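Local coordinates for protein ribulose bisphosphate carboxylase (PDB 2D69) that probably adds carbon dioxide and water to ribulose 1,5-bisphosphate, giving two molecules of 3-phosphoglycerate, in an archaeal pathway of AMP breakdown, at residues R328-L333 / V343-S348; G96-L101 / A299-M304; E404-K407 / L412-S415. One frame throughout, in Å; residues are numbered along the deposited sequence.

Contact 1 of 3, residues R328-L333 / V343-S348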
ATOM      1  N   ARG A 328     -46.066 -20.386  -0.454  1.00 19.67           N
ATOM      2  CA  ARG A 328     -45.522 -20.188   0.876  1.00 21.09           C
ATOM      3  C   ARG A 328     -44.151 -19.474   0.779  1.00 20.22           C
ATOM      4  O   ARG A 328     -43.911 -18.472   1.468  1.00 19.44           O
ATOM      5  CB  ARG A 328     -45.382 -21.528   1.620  1.00 21.94           C
ATOM      6  CG  ARG A 328     -44.967 -21.413   3.105  1.00 26.86           C
ATOM      7  CD  ARG A 328     -44.740 -22.763   3.848  1.00 32.81           C
ATOM      8  NE  ARG A 328     -45.552 -23.820   3.249  1.00 39.19           N
ATOM      9  CZ  ARG A 328     -46.872 -23.967   3.414  1.00 43.45           C
ATOM     10  NH1 ARG A 328     -47.547 -23.130   4.204  1.00 46.03           N
ATOM     11  NH2 ARG A 328     -47.521 -24.967   2.802  1.00 43.93           N
ATOM     12  N   ILE A 329     -43.291 -19.963  -0.107  1.00 18.39           N
ATOM     13  CA  ILE A 329     -41.983 -19.370  -0.260  1.00 17.58           C
ATOM     14  C   ILE A 329     -42.080 -17.920  -0.695  1.00 17.86           C
ATOM     15  O   ILE A 329     -41.396 -17.064  -0.111  1.00 15.60           O
ATOM     16  CB  ILE A 329     -41.115 -20.171  -1.197  1.00 17.26           C
ATOM     17  CG1 ILE A 329     -40.893 -21.559  -0.581  1.00 16.96           C
ATOM     18  CG2 ILE A 329     -39.751 -19.478  -1.392  1.00 17.38           C
ATOM     19  CD1 ILE A 329     -40.403 -22.597  -1.520  1.00 16.11           C
ATOM     20  N   ASN A 330     -42.896 -17.629  -1.706  1.00 17.14           N
ATOM     21  CA  ASN A 330     -42.982 -16.264  -2.223  1.00 17.30           C
ATOM     22  C   ASN A 330     -43.534 -15.317  -1.169  1.00 17.51           C
ATOM     23  O   ASN A 330     -43.084 -14.173  -1.080  1.00 16.18           O
ATOM     24  CB  ASN A 330     -43.885 -16.160  -3.474  1.00 16.88           C
ATOM     25  CG  ASN A 330     -43.244 -16.740  -4.768  1.00 17.37           C
ATOM     26  OD1 ASN A 330     -43.802 -16.567  -5.863  1.00 20.30           O
ATOM     27  ND2 ASN A 330     -42.117 -17.432  -4.652  1.00 15.51           N
ATOM     28  N   ASP A 331     -44.535 -15.801  -0.407  1.00 17.49           N
ATOM     29  CA  ASP A 331     -45.165 -15.023   0.647  1.00 17.31           C
ATOM     30  C   ASP A 331     -44.125 -14.631   1.690  1.00 16.68           C
ATOM     31  O   ASP A 331     -44.071 -13.499   2.118  1.00 14.66           O
ATOM     32  CB  ASP A 331     -46.300 -15.816   1.346  1.00 17.83           C
ATOM     33  CG  ASP A 331     -47.588 -15.880   0.510  1.00 18.53           C
ATOM     34  OD1 ASP A 331     -48.541 -16.551   0.964  1.00 20.34           O
ATOM     35  OD2 ASP A 331     -47.734 -15.316  -0.599  1.00 20.97           O
ATOM     36  N   PHE A 332     -43.323 -15.594   2.108  1.00 16.36           N
ATOM     37  CA  PHE A 332     -42.189 -15.306   2.970  1.00 15.83           C
ATOM     38  C   PHE A 332     -41.220 -14.297   2.351  1.00 15.48           C
ATOM     39  O   PHE A 332     -40.885 -13.309   2.973  1.00 16.17           O
ATOM     40  CB  PHE A 332     -41.402 -16.570   3.327  1.00 16.28           C
ATOM     41  CG  PHE A 332     -40.050 -16.245   3.833  1.00 15.51           C
ATOM     42  CD1 PHE A 332     -39.910 -15.671   5.108  1.00 16.92           C
ATOM     43  CD2 PHE A 332     -38.920 -16.362   3.004  1.00 14.72           C
ATOM     44  CE1 PHE A 332     -38.655 -15.242   5.551  1.00 16.89           C
ATOM     45  CE2 PHE A 332     -37.654 -15.961   3.462  1.00 15.51           C
ATOM     46  CZ  PHE A 332     -37.527 -15.400   4.744  1.00 16.00           C
ATOM     47  N   LEU A 333     -40.764 -14.532   1.134  1.00 15.79           N
ATOM     48  CA  LEU A 333     -39.819 -13.623   0.493  1.00 15.28           C
ATOM     49  C   LEU A 333     -40.305 -12.170   0.513  1.00 15.87           C
ATOM     50  O   LEU A 333     -39.479 -11.218   0.654  1.00 13.38           O
ATOM     51  CB  LEU A 333     -39.496 -14.047  -0.929  1.00 14.75           C
ATOM     52  CG  LEU A 333     -38.605 -15.315  -1.033  1.00 15.92           C
ATOM     53  CD1 LEU A 333     -38.458 -15.666  -2.487  1.00 15.47           C
ATOM     54  CD2 LEU A 333     -37.220 -15.150  -0.449  1.00 16.21           C
ATOM     55  N   VAL A 343     -37.633  -9.560  -0.948  1.00 14.69           N
ATOM     56  CA  VAL A 343     -36.910 -10.171  -2.069  1.00 14.04           C
ATOM     57  C   VAL A 343     -37.861 -10.555  -3.183  1.00 13.96           C
ATOM     58  O   VAL A 343     -38.919 -11.164  -2.939  1.00 15.72           O
ATOM     59  CB  VAL A 343     -36.209 -11.457  -1.555  1.00 14.10           C
ATOM     60  CG1 VAL A 343     -35.619 -12.310  -2.697  1.00 13.89           C
ATOM     61  CG2 VAL A 343     -35.159 -11.104  -0.454  1.00 15.72           C
ATOM     62  N   PHE A 344     -37.530 -10.203  -4.426  1.00 14.79           N
ATOM     63  CA  PHE A 344     -38.278 -10.674  -5.593  1.00 13.61           C
ATOM     64  C   PHE A 344     -38.203 -12.175  -5.772  1.00 13.83           C
ATOM     65  O   PHE A 344     -37.117 -12.712  -5.939  1.00 13.40           O
ATOM     66  CB  PHE A 344     -37.705 -10.140  -6.853  1.00 14.04           C
ATOM     67  CG  PHE A 344     -38.317  -8.838  -7.315  1.00 13.56           C
ATOM     68  CD1 PHE A 344     -37.525  -7.721  -7.478  1.00 14.19           C
ATOM     69  CD2 PHE A 344     -39.653  -8.769  -7.693  1.00 15.38           C
ATOM     70  CE1 PHE A 344     -38.058  -6.520  -7.938  1.00 14.05           C
ATOM     71  CE2 PHE A 344     -40.203  -7.548  -8.164  1.00 13.61           C
ATOM     72  CZ  PHE A 344     -39.396  -6.440  -8.283  1.00 15.39           C
ATOM     73  N   PRO A 345     -39.334 -12.853  -5.823  1.00 13.81           N
ATOM     74  CA  PRO A 345     -39.341 -14.226  -6.367  1.00 14.58           C
ATOM     75  C   PRO A 345     -39.104 -14.153  -7.874  1.00 15.13           C
ATOM     76  O   PRO A 345     -39.586 -13.199  -8.507  1.00 14.76           O
ATOM     77  CB  PRO A 345     -40.746 -14.734  -6.081  1.00 13.44           C
ATOM     78  CG  PRO A 345     -41.356 -13.771  -5.183  1.00 14.36           C
ATOM     79  CD  PRO A 345     -40.688 -12.417  -5.442  1.00 14.28           C
ATOM     80  N   VAL A 346     -38.314 -15.086  -8.395  1.00 15.95           N
ATOM     81  CA  VAL A 346     -37.994 -15.197  -9.791  1.00 16.69           C
ATOM     82  C   VAL A 346     -38.746 -16.424 -10.271  1.00 17.56           C
ATOM     83  O   VAL A 346     -38.533 -17.560  -9.778  1.00 16.38           O
ATOM     84  CB  VAL A 346     -36.492 -15.413 -10.067  1.00 17.76           C
ATOM     85  CG1 VAL A 346     -36.254 -15.615 -11.602  1.00 18.12           C
ATOM     86  CG2 VAL A 346     -35.582 -14.278  -9.461  1.00 17.47           C
ATOM     87  N   ALA A 347     -39.681 -16.195 -11.177  1.00 16.66           N
ATOM     88  CA  ALA A 347     -40.475 -17.279 -11.754  1.00 17.80           C
ATOM     89  C   ALA A 347     -39.911 -17.703 -13.114  1.00 18.58           C
ATOM     90  O   ALA A 347     -39.660 -16.849 -13.986  1.00 17.08           O
ATOM     91  CB  ALA A 347     -41.943 -16.848 -11.870  1.00 17.49           C
ATOM     92  N   SER A 348     -39.729 -19.015 -13.286  1.00 20.02           N
ATOM     93  CA  SER A 348     -39.127 -19.609 -14.483  1.00 22.31           C
ATOM     94  C   SER A 348     -39.561 -21.050 -14.684  1.00 23.45           C
ATOM     95  O   SER A 348     -39.837 -21.775 -13.708  1.00 25.45           O
ATOM     96  CB  SER A 348     -37.597 -19.554 -14.379  1.00 24.21           C
ATOM     97  OG  SER A 348     -36.968 -19.736 -15.641  1.00 26.65           O
TER

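Contact 2 of 3, residues G96-L101 / A299-M304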
ATOM      1  N   GLY A  96     -23.760 -13.352  13.340  1.00 16.50           N
ATOM      2  CA  GLY A  96     -23.410 -12.901  12.015  1.00 16.51           C
ATOM      3  C   GLY A  96     -22.951 -14.044  11.110  1.00 16.97           C
ATOM      4  O   GLY A  96     -22.823 -13.832   9.919  1.00 16.58           O
ATOM      5  N   SER A  97     -22.627 -15.222  11.645  1.00 14.96           N
ATOM      6  CA  SER A  97     -22.146 -16.311  10.788  1.00 15.83           C
ATOM      7  C   SER A  97     -23.234 -17.352  10.501  1.00 15.81           C
ATOM      8  O   SER A  97     -23.469 -18.253  11.290  1.00 15.73           O
ATOM      9  CB  SER A  97     -20.899 -16.992  11.373  1.00 16.62           C
ATOM     10  OG  SER A  97     -20.467 -18.110  10.589  1.00 15.74           O
ATOM     11  N   LEU A  98     -23.889 -17.251   9.345  1.00 16.67           N
ATOM     12  CA  LEU A  98     -24.912 -18.241   8.979  1.00 15.77           C
ATOM     13  C   LEU A  98     -24.250 -19.523   8.666  1.00 14.74           C
ATOM     14  O   LEU A  98     -24.798 -20.587   8.943  1.00 14.12           O
ATOM     15  CB  LEU A  98     -25.711 -17.775   7.804  1.00 18.07           C
ATOM     16  CG  LEU A  98     -26.836 -18.778   7.442  1.00 20.04           C
ATOM     17  CD1 LEU A  98     -28.173 -18.173   7.533  1.00 23.28           C
ATOM     18  CD2 LEU A  98     -26.559 -19.314   6.087  1.00 21.72           C
ATOM     19  N   VAL A  99     -23.024 -19.439   8.143  1.00 15.39           N
ATOM     20  CA  VAL A  99     -22.179 -20.640   7.985  1.00 13.59           C
ATOM     21  C   VAL A  99     -22.182 -21.439   9.266  1.00 13.34           C
ATOM     22  O   VAL A  99     -22.424 -22.669   9.268  1.00 13.76           O
ATOM     23  CB  VAL A  99     -20.718 -20.266   7.556  1.00 14.39           C
ATOM     24  CG1 VAL A  99     -19.912 -21.467   7.355  1.00 16.83           C
ATOM     25  CG2 VAL A  99     -20.680 -19.390   6.227  1.00 14.28           C
ATOM     26  N   GLN A 100     -21.899 -20.792  10.375  1.00 13.00           N
ATOM     27  CA  GLN A 100     -21.826 -21.540  11.657  1.00 12.01           C
ATOM     28  C   GLN A 100     -23.180 -22.052  12.153  1.00 11.34           C
ATOM     29  O   GLN A 100     -23.275 -23.172  12.732  1.00 12.02           O
ATOM     30  CB  GLN A 100     -21.100 -20.716  12.765  1.00 12.09           C
ATOM     31  CG  GLN A 100     -20.819 -21.617  14.068  1.00 11.26           C
ATOM     32  CD  GLN A 100     -21.911 -21.529  15.136  1.00 11.36           C
ATOM     33  OE1 GLN A 100     -21.943 -22.338  16.094  1.00 13.18           O
ATOM     34  NE2 GLN A 100     -22.787 -20.558  14.998  1.00  5.66           N
ATOM     35  N   LEU A 101     -24.231 -21.247  11.981  1.00 12.32           N
ATOM     36  CA  LEU A 101     -25.617 -21.667  12.274  1.00 12.62           C
ATOM     37  C   LEU A 101     -25.937 -22.984  11.553  1.00 13.63           C
ATOM     38  O   LEU A 101     -26.338 -24.005  12.183  1.00 12.79           O
ATOM     39  CB  LEU A 101     -26.610 -20.565  11.863  1.00 13.74           C
ATOM     40  CG  LEU A 101     -28.103 -20.976  11.999  1.00 16.28           C
ATOM     41  CD1 LEU A 101     -28.390 -21.408  13.409  1.00 15.30           C
ATOM     42  CD2 LEU A 101     -29.020 -19.855  11.580  1.00 15.40           C
ATOM     43  N   ALA A 299     -34.245 -20.318   1.272  1.00 15.39           N
ATOM     44  CA  ALA A 299     -34.667 -18.992   0.872  1.00 15.49           C
ATOM     45  C   ALA A 299     -34.549 -17.991   2.033  1.00 15.36           C
ATOM     46  O   ALA A 299     -34.267 -16.816   1.819  1.00 13.29           O
ATOM     47  CB  ALA A 299     -36.108 -19.021   0.369  1.00 15.33           C
ATOM     48  N   LYS A 300     -34.831 -18.455   3.242  1.00 14.05           N
ATOM     49  CA  LYS A 300     -34.790 -17.603   4.419  1.00 15.04           C
ATOM     50  C   LYS A 300     -33.347 -17.211   4.715  1.00 14.07           C
ATOM     51  O   LYS A 300     -33.048 -16.068   4.998  1.00 14.35           O
ATOM     52  CB  LYS A 300     -35.422 -18.326   5.617  1.00 13.79           C
ATOM     53  CG  LYS A 300     -35.363 -17.596   6.938  1.00 15.42           C
ATOM     54  CD  LYS A 300     -36.301 -18.209   7.965  1.00 15.43           C
ATOM     55  CE  LYS A 300     -37.736 -17.658   7.942  1.00 14.16           C
ATOM     56  NZ  LYS A 300     -38.650 -18.503   8.874  1.00 13.38           N
ATOM     57  N   ALA A 301     -32.459 -18.191   4.733  1.00 14.95           N
ATOM     58  CA  ALA A 301     -31.034 -17.884   4.829  1.00 13.96           C
ATOM     59  C   ALA A 301     -30.593 -16.888   3.767  1.00 14.50           C
ATOM     60  O   ALA A 301     -29.876 -15.921   4.066  1.00 14.12           O
ATOM     61  CB  ALA A 301     -30.220 -19.146   4.752  1.00 15.63           C
ATOM     62  N   ALA A 302     -31.015 -17.100   2.517  1.00 14.47           N
ATOM     63  CA  ALA A 302     -30.499 -16.288   1.446  1.00 13.26           C
ATOM     64  C   ALA A 302     -31.029 -14.849   1.594  1.00 14.20           C
ATOM     65  O   ALA A 302     -30.303 -13.892   1.261  1.00 13.33           O
ATOM     66  CB  ALA A 302     -30.889 -16.895   0.058  1.00 13.16           C
ATOM     67  N   ARG A 303     -32.289 -14.694   2.042  1.00 12.51           N
ATOM     68  CA  ARG A 303     -32.859 -13.363   2.276  1.00 12.31           C
ATOM     69  C   ARG A 303     -32.145 -12.638   3.436  1.00 12.90           C
ATOM     70  O   ARG A 303     -31.900 -11.432   3.386  1.00 13.27           O
ATOM     71  CB  ARG A 303     -34.351 -13.485   2.561  1.00 12.89           C
ATOM     72  CG  ARG A 303     -35.007 -12.156   2.868  1.00 10.31           C
ATOM     73  CD  ARG A 303     -36.513 -12.160   2.853  1.00 12.85           C
ATOM     74  NE  ARG A 303     -36.986 -10.835   3.182  1.00 10.30           N
ATOM     75  CZ  ARG A 303     -38.159 -10.539   3.722  1.00 13.18           C
ATOM     76  NH1 ARG A 303     -39.039 -11.507   3.997  1.00 11.76           N
ATOM     77  NH2 ARG A 303     -38.472  -9.265   3.976  1.00 13.87           N
ATOM     78  N   MET A 304     -31.800 -13.391   4.485  1.00 12.91           N
ATOM     79  CA  MET A 304     -31.228 -12.810   5.674  1.00 14.33           C
ATOM     80  C   MET A 304     -29.830 -12.262   5.364  1.00 14.43           C
ATOM     81  O   MET A 304     -29.548 -11.068   5.643  1.00 13.69           O
ATOM     82  CB  MET A 304     -31.250 -13.893   6.788  1.00 14.69           C
ATOM     83  CG  MET A 304     -30.685 -13.529   8.158  1.00 19.56           C
ATOM     84  SD  MET A 304     -30.787 -14.959   9.422  1.00 24.29           S
ATOM     85  CE  MET A 304     -31.769 -15.894   8.598  1.00  9.92           C
TER

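Contact 3 of 3, residues E404-K407 / L412-S415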
ATOM      1  N   GLU A 404     -58.046  -9.685 -27.065  1.00 22.13           N
ATOM      2  CA  GLU A 404     -58.304  -8.252 -27.338  1.00 22.25           C
ATOM      3  C   GLU A 404     -56.998  -7.467 -27.534  1.00 21.12           C
ATOM      4  O   GLU A 404     -56.923  -6.564 -28.357  1.00 20.99           O
ATOM      5  CB  GLU A 404     -59.144  -7.582 -26.229  1.00 22.72           C
ATOM      6  CG  GLU A 404     -60.608  -7.977 -26.237  1.00 26.70           C
ATOM      7  CD  GLU A 404     -61.432  -7.228 -27.286  1.00 29.31           C
ATOM      8  OE1 GLU A 404     -60.884  -6.868 -28.354  1.00 28.08           O
ATOM      9  OE2 GLU A 404     -62.634  -6.980 -27.019  1.00 32.71           O
ATOM     10  N   LYS A 405     -55.978  -7.803 -26.765  1.00 20.26           N
ATOM     11  CA  LYS A 405     -54.688  -7.109 -26.854  1.00 19.97           C
ATOM     12  C   LYS A 405     -53.981  -7.452 -28.164  1.00 19.69           C
ATOM     13  O   LYS A 405     -53.275  -6.637 -28.730  1.00 19.42           O
ATOM     14  CB  LYS A 405     -53.814  -7.489 -25.647  1.00 19.62           C
ATOM     15  CG  LYS A 405     -52.473  -6.769 -25.584  1.00 19.18           C
ATOM     16  CD  LYS A 405     -52.604  -5.296 -25.268  1.00 18.57           C
ATOM     17  CE  LYS A 405     -51.220  -4.658 -25.235  1.00 17.86           C
ATOM     18  NZ  LYS A 405     -51.188  -3.341 -24.594  1.00 16.75           N
ATOM     19  N   ALA A 406     -54.220  -8.672 -28.637  1.00 19.57           N
ATOM     20  CA  ALA A 406     -53.557  -9.219 -29.800  1.00 19.59           C
ATOM     21  C   ALA A 406     -53.974  -8.504 -31.080  1.00 20.03           C
ATOM     22  O   ALA A 406     -53.270  -8.589 -32.090  1.00 19.83           O
ATOM     23  CB  ALA A 406     -53.839 -10.706 -29.903  1.00 19.67           C
ATOM     24  N   LYS A 407     -55.090  -7.775 -31.023  1.00 20.26           N
ATOM     25  CA  LYS A 407     -55.569  -7.003 -32.170  1.00 21.29           C
ATOM     26  C   LYS A 407     -54.731  -5.766 -32.461  1.00 21.42           C
ATOM     27  O   LYS A 407     -54.690  -5.298 -33.590  1.00 21.93           O
ATOM     28  CB  LYS A 407     -57.045  -6.598 -31.980  1.00 21.60           C
ATOM     29  CG  LYS A 407     -58.022  -7.768 -31.976  1.00 22.54           C
ATOM     30  CD  LYS A 407     -59.316  -7.364 -31.263  1.00 24.72           C
ATOM     31  CE  LYS A 407     -60.516  -8.245 -31.599  1.00 25.93           C
ATOM     32  NZ  LYS A 407     -61.760  -7.698 -30.945  1.00 25.85           N
ATOM     33  N   LEU A 412     -47.934 -10.548 -30.135  1.00 17.02           N
ATOM     34  CA  LEU A 412     -48.722 -11.317 -29.196  1.00 15.97           C
ATOM     35  C   LEU A 412     -49.706 -12.190 -29.975  1.00 15.94           C
ATOM     36  O   LEU A 412     -49.948 -13.327 -29.623  1.00 15.22           O
ATOM     37  CB  LEU A 412     -49.426 -10.384 -28.204  1.00 14.95           C
ATOM     38  CG  LEU A 412     -50.393 -11.096 -27.265  1.00 15.08           C
ATOM     39  CD1 LEU A 412     -49.666 -12.159 -26.397  1.00 14.46           C
ATOM     40  CD2 LEU A 412     -51.164 -10.075 -26.430  1.00 15.80           C
ATOM     41  N   LYS A 413     -50.261 -11.667 -31.065  1.00 16.32           N
ATOM     42  CA  LYS A 413     -51.179 -12.466 -31.891  1.00 16.80           C
ATOM     43  C   LYS A 413     -50.480 -13.741 -32.401  1.00 17.26           C
ATOM     44  O   LYS A 413     -51.045 -14.819 -32.317  1.00 17.26           O
ATOM     45  CB  LYS A 413     -51.734 -11.624 -33.047  1.00 16.82           C
ATOM     46  CG  LYS A 413     -52.997 -12.198 -33.746  1.00 16.38           C
ATOM     47  CD  LYS A 413     -53.333 -11.366 -34.964  1.00 17.88           C
ATOM     48  CE  LYS A 413     -54.794 -11.455 -35.355  1.00 20.41           C
ATOM     49  NZ  LYS A 413     -54.980 -10.996 -36.782  1.00 23.04           N
ATOM     50  N   LYS A 414     -49.240 -13.632 -32.883  1.00 17.95           N
ATOM     51  CA  LYS A 414     -48.538 -14.795 -33.452  1.00 18.19           C
ATOM     52  C   LYS A 414     -48.180 -15.808 -32.380  1.00 17.60           C
ATOM     53  O   LYS A 414     -48.205 -17.016 -32.618  1.00 15.94           O
ATOM     54  CB  LYS A 414     -47.254 -14.399 -34.186  1.00 18.97           C
ATOM     55  CG  LYS A 414     -47.008 -15.169 -35.497  1.00 23.77           C
ATOM     56  CD  LYS A 414     -47.074 -14.214 -36.690  1.00 28.36           C
ATOM     57  CE  LYS A 414     -46.488 -14.797 -37.975  1.00 29.21           C
ATOM     58  NZ  LYS A 414     -47.322 -14.282 -39.163  1.00 32.67           N
ATOM     59  N   SER A 415     -47.820 -15.299 -31.205  1.00 17.09           N
ATOM     60  CA  SER A 415     -47.427 -16.129 -30.098  1.00 17.04           C
ATOM     61  C   SER A 415     -48.636 -16.980 -29.687  1.00 16.72           C
ATOM     62  O   SER A 415     -48.492 -18.166 -29.452  1.00 16.96           O
ATOM     63  CB  SER A 415     -46.936 -15.238 -28.929  1.00 16.70           C
ATOM     64  OG  SER A 415     -46.667 -15.998 -27.762  1.00 18.52           O
TER

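Contact 1 of 3, residues R328-L333 / V343-S348
Asn330 turns one flat face of its carboxamide to the pyrrolidine ring of Pro345, whose CB-CG edge lies over that face. The closest approach is from Asn330 ND2 to Pro345 CB, 3.3 Å, while Asn330 CG sits 3.5 Å from Pro345 CB. Because the proline comes from above the amide plane, the rim of the amide remains available for polar partners: ND2 is hydrogen-bonded to Thr312 OG1, which satisfies a buried N-H and helps to fix the rotation of the amide. A turn later in the helix, Leu333 spreads its two methyls between Val343, in the loop just before the strand, and Pro345, on the strand. Its CD2 meets Val343 CG1 at 4.0 Å, and its CD1 reaches Pro345 CA at 4.2 Å. With CG anti to the carbonyl carbon (chi1 -72°), the leucine fork is aimed at the start of strand 344-348, where the branched Val343 just ahead of it gives a compact apolar surface. Leu333 also uses its backbone: its O accepts from Val343 N at 3.0 Å along a nearly straight N-H...O line (175°), although the donor stands 40° above the carbonyl plane. Such helix-on-strand packing belongs to a beta-alpha-beta crossover, here strand 309-311, helix 323-334 and strand 344-348 of the eight-stranded alpha/beta (TIM) barrel, whose substrate site probably includes Ser348.

Contact 2 of 3, residues G96-L101 / A299-M304
Ser97 OG accepts the backbone N-H of Gln100 at 3.0 Å (N-H...O 152°), capping the first turn of helix 98-105 immediately before Leu98, the residue that reaches across to Ala301. Serine suits this N-cap position because its short hydroxyl can bend back to an amide that has no helical carbonyl ahead of it. Gln262 secures the same end of the helix: its OE1 takes Val99 N and, weakly, Leu98 N, while its NE2 donates to Gly96 O.

Across the contact everything is apolar. With its CG anti to the backbone N (chi1 -177°), Leu98 directs its forked end at helix 295-305, and both methyls bear on the CB of Ala301. Leu98 CD1 comes to 3.6 Å from Ala301 CB, and Leu98 CD2 to 3.9 Å from the same atom. Leu98 CD1 also lies 3.9 Å from Ala301 CA, so the leucine methyl almost reaches the helix backbone. A residue as small as alanine lets the helices come near, with Leu98 CA and Ala301 CA 7.4 Å apart. One turn on, Met304 extends from its helix through anti chi1 and chi2 torsions and flanks the leucine loosely: its CE is modelled 4.4 Å from Leu98 CD1, but the placement of this methyl is uncertain, because the last torsion is nearly eclipsed and the SD-CE bond is short. Trp258 touches both Leu98 and Ala301, so the small apolar patch is buried, while a second subunit packs on Ser97, Val99 and Gln100. This is interdomain packing of the RuBisCO large chain: a helix of the N-terminal domain lies against helix 295-305 of the catalytic alpha/beta barrel.

Contact 3 of 3, residues E404-K407 / L412-S415
Two successive helices joined by a short turn meet here near the end of the chain: residues 404-407, at the end of the short helix 402-405 and its turn, pack on the start of helix 410-422, Ala406 against Lys413 and Lys405 against Leu412. Ala406 sits where the backbones come nearest, its CA 4.5 Å from Lys413 CA. Its methyl group presses against the backbone of the second helix, with Ala406 CB 3.8 Å from Lys413 CA; a small residue fits such close quarters. On the same residue, Ala406 O lies 3.5 Å from Lys413 CB, and the start of the lysine chain runs past this oxygen before continuing, extended, away from the contact. Leu412 meets Lys405 at about a right angle: Leu412 CD2 lies 3.7 Å from Lys405 CG and also touches its CB. Lys405 starts with CG anti to the backbone N, then bends at chi2 (70°), which leads its amine away from the leucine. Leu412 CG is also 4.4 Å from Ala406 CB. Buried between Lys405, Ala406, Ala392 of helix 382-398 and Pro353, the position suits a branched apolar chain.

Within the first segment, Lys407 NZ forms a salt bridge with Glu404 OE1 at 2.9 Å, approaching from above the carboxylate plane (46° out of it). Across the two segments the contact is van der Waals, and the turn between them adds the bond from Ser408 OG to Lys405 O. Lys405 lends its CB and CG to Leu412, Lys413 its CB to Ala406, while their charged ends lead elsewhere.

How the contacts relate
Contacts 1 and 2 are neighbours, their centres about 17 Å apart, and they meet through Arg303: its guanidinium makes a cation-pi interaction with Phe332, and its CG lies 3.5 Å from Val343 CG2. On helix 295-305, Ala301 and Met304 face helix 98-105, while Ala299, Lys300 and Arg303 face helix 323-334 and Val343. Contact 1 holds Ser348, a predicted substrate-binding residue; the side chains of Asn330 and Pro345 are each about 8 Å from those of Arg279 and His311 respectively. The Ala301 side chain is about 12 Å from that of Arg279. Contact 3 is peripheral, its centre about 29 Å from that of contact 1 and 45 Å from that of contact 2, yet the Leu412 side chain is about 11 Å from that of Ala371, another predicted substrate-binding residue.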